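Local atomic coordinates of trans-isoprenyl diphosphate synthase (Caulobacter crescentus, PDB entry 3OYR), a protein that probably makes all-trans-octaprenyl diphosphate, the precursor of isoprenoid quinone side chains, by adding five isopentenyl diphosphate units to farnesyl diphosphate. Residues A182-I187 with F228-D233. Numbering follows the deposited sequence.
Sequences AVYLEI and FQLADD. With CA (calcium ion), chain F; DMA (dimethylallyl diphosphate), chain D; DMA (dimethylallyl diphosphate), chain G.
Tyr184 carries the contact from helix 181-206, its phenol reaching Asp233 and Leu230 of helix 211-238. A chi1 of 167° sets CG opposite the backbone N and carries the ring toward helix 211-238, where OH donates to Asp233 OD2, a very short hydrogen bond at 2.4 Å. Asp233 OD2 sits at the ring edge, in its plane, while the carboxylate is turned 52° against the ring. Leu230 CD2 meets the other side of the hydroxyl, also near the ring plane, 3.7 Å from Tyr184 CE2. The other oxygen of Asp233, OD1, takes an N-H from Gln229 NE2 at 2.8 Å, entering from above the carboxylate plane, and a calcium-bound water also lies close to OD1. Gln229 NE2 makes a weak hydrogen bond to O1A of the dimethylallyl diphosphate of chain G, while its OE1 bonds Thr192. A leucine in place of Gln229 would probably leave Asp233 OD1 without its amide donor and the carboxylate freer to turn. Asp232 OD1 binds calcium directly at 2.3 Å, and three waters and oxygens O1A and O2B of the same dimethylallyl diphosphate complete six ligands. Tyr184 and Gln229 thus brace Asp233 in a second shell behind Asp232, in the second aspartate-rich motif of the all-helical trans-prenyl synthase fold.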
# COMPACT_ATOMS: atom_id res chain seq x y z
N ALA B 182 23.97 8.57 11.14
CA ALA B 182 22.77 9.30 11.49
C ALA B 182 21.64 9.11 10.46
O ALA B 182 20.50 8.89 10.84
CB ALA B 182 23.08 10.78 11.71
N VAL B 183 21.98 9.20 9.18
CA VAL B 183 21.03 8.91 8.11
C VAL B 183 20.61 7.44 8.15
O VAL B 183 19.42 7.14 8.02
CB VAL B 183 21.55 9.33 6.69
CG1 VAL B 183 20.55 8.93 5.57
CG2 VAL B 183 21.81 10.85 6.64
N TYR B 184 21.57 6.54 8.37
CA TYR B 184 21.26 5.13 8.56
C TYR B 184 20.24 4.88 9.68
O TYR B 184 19.30 4.12 9.47
CB TYR B 184 22.52 4.32 8.83
CG TYR B 184 22.22 2.92 9.32
CD1 TYR B 184 21.86 1.92 8.44
CD2 TYR B 184 22.28 2.62 10.68
CE1 TYR B 184 21.58 0.65 8.89
CE2 TYR B 184 21.98 1.37 11.14
CZ TYR B 184 21.65 0.38 10.24
OH TYR B 184 21.36 -0.88 10.71
N LEU B 185 20.46 5.49 10.84
CA LEU B 185 19.54 5.35 11.97
C LEU B 185 18.18 6.00 11.73
O LEU B 185 17.19 5.58 12.31
CB LEU B 185 20.15 5.94 13.25
CG LEU B 185 21.33 5.22 13.91
CD1 LEU B 185 21.81 6.05 15.11
CD2 LEU B 185 20.98 3.80 14.34
N GLU B 186 18.17 7.04 10.92
CA GLU B 186 16.93 7.68 10.50
C GLU B 186 16.15 6.73 9.59
O GLU B 186 14.97 6.57 9.76
CB GLU B 186 17.25 8.99 9.78
CG GLU B 186 16.04 9.82 9.38
CD GLU B 186 16.40 11.06 8.56
OE1 GLU B 186 15.45 11.70 8.05
OE2 GLU B 186 17.61 11.39 8.41
N ILE B 187 16.84 6.08 8.65
CA ILE B 187 16.24 5.09 7.78
C ILE B 187 15.66 3.90 8.55
O ILE B 187 14.49 3.55 8.33
CB ILE B 187 17.30 4.56 6.78
CG1 ILE B 187 17.65 5.66 5.77
CG2 ILE B 187 16.89 3.20 6.17
CD1 ILE B 187 18.87 5.33 4.87
N PHE B 228 15.94 -4.47 16.87
CA PHE B 228 15.51 -5.51 15.95
C PHE B 228 16.19 -5.36 14.60
O PHE B 228 16.76 -6.33 14.08
CB PHE B 228 13.97 -5.50 15.78
CG PHE B 228 13.43 -6.66 14.99
CD1 PHE B 228 13.16 -7.88 15.63
CD2 PHE B 228 13.20 -6.56 13.61
CE1 PHE B 228 12.67 -8.98 14.89
CE2 PHE B 228 12.70 -7.65 12.87
CZ PHE B 228 12.44 -8.86 13.50
N GLN B 229 16.15 -4.15 14.05
CA GLN B 229 16.69 -3.91 12.71
C GLN B 229 18.23 -3.96 12.67
O GLN B 229 18.81 -4.50 11.72
CB GLN B 229 16.19 -2.58 12.17
CG GLN B 229 16.55 -2.37 10.71
CD GLN B 229 16.02 -3.47 9.80
OE1 GLN B 229 14.86 -3.85 9.88
NE2 GLN B 229 16.87 -3.97 8.93
N LEU B 230 18.87 -3.41 13.70
CA LEU B 230 20.33 -3.56 13.88
C LEU B 230 20.75 -5.03 13.90
O LEU B 230 21.68 -5.41 13.19
CB LEU B 230 20.80 -2.85 15.14
CG LEU B 230 20.78 -1.32 15.01
CD1 LEU B 230 20.90 -0.69 16.36
CD2 LEU B 230 21.89 -0.86 14.14
N ALA B 231 20.04 -5.86 14.68
CA ALA B 231 20.29 -7.30 14.68
C ALA B 231 20.02 -7.93 13.31
O ALA B 231 20.79 -8.77 12.87
CB ALA B 231 19.49 -8.01 15.76
N ASP B 232 18.95 -7.50 12.64
CA ASP B 232 18.65 -7.97 11.29
C ASP B 232 19.76 -7.63 10.31
O ASP B 232 20.15 -8.47 9.49
CB ASP B 232 17.32 -7.41 10.77
CG ASP B 232 16.93 -8.00 9.44
OD1 ASP B 232 17.24 -7.37 8.39
OD2 ASP B 232 16.37 -9.12 9.44
N ASP B 233 20.27 -6.40 10.39
CA ASP B 233 21.37 -5.97 9.55
C ASP B 233 22.66 -6.78 9.81
O ASP B 233 23.36 -7.15 8.87
CB ASP B 233 21.61 -4.47 9.68
CG ASP B 233 20.51 -3.64 8.98
OD1 ASP B 233 19.63 -4.22 8.30
OD2 ASP B 233 20.53 -2.40 9.10
CA CA F . 17.72 -7.41 6.18
C1 DMA D . 11.32 -8.77 8.16
O1 DMA D . 10.60 -8.90 9.40
C2 DMA D . 11.23 -7.29 8.11
C3 DMA D . 12.20 -6.50 8.59
C4 DMA D . 13.51 -7.03 9.10
C5 DMA D . 11.93 -5.03 8.56
PA DMA D . 10.64 -10.14 10.41
O1A DMA D . 9.78 -9.87 11.63
O2A DMA D . 12.07 -10.50 10.67
O3A DMA D . 9.95 -11.22 9.40
PB DMA D . 8.88 -12.40 9.72
O1B DMA D . 7.52 -11.72 9.80
O2B DMA D . 9.09 -13.18 8.44
O3B DMA D . 9.27 -13.10 11.00
C1 DMA G . 13.24 -3.47 5.49
O1 DMA G . 14.32 -4.23 6.01
C2 DMA G . 12.10 -4.31 5.01
C3 DMA G . 10.82 -3.98 5.24
C4 DMA G . 10.39 -2.76 6.00
C5 DMA G . 9.77 -4.90 4.71
PA DMA G . 15.23 -5.30 5.17
O1A DMA G . 16.51 -5.36 5.94
O2A DMA G . 15.24 -5.02 3.69
O3A DMA G . 14.36 -6.63 5.48
PB DMA G . 14.61 -8.10 4.87
O1B DMA G . 13.58 -8.84 5.69
O2B DMA G . 16.05 -8.43 5.16
O3B DMA G . 14.34 -8.03 3.38
O HOH W 1 18.86 -9.46 6.62
O HOH W 2 19.60 -6.10 6.63
O HOH W 3 18.52 -7.72 3.92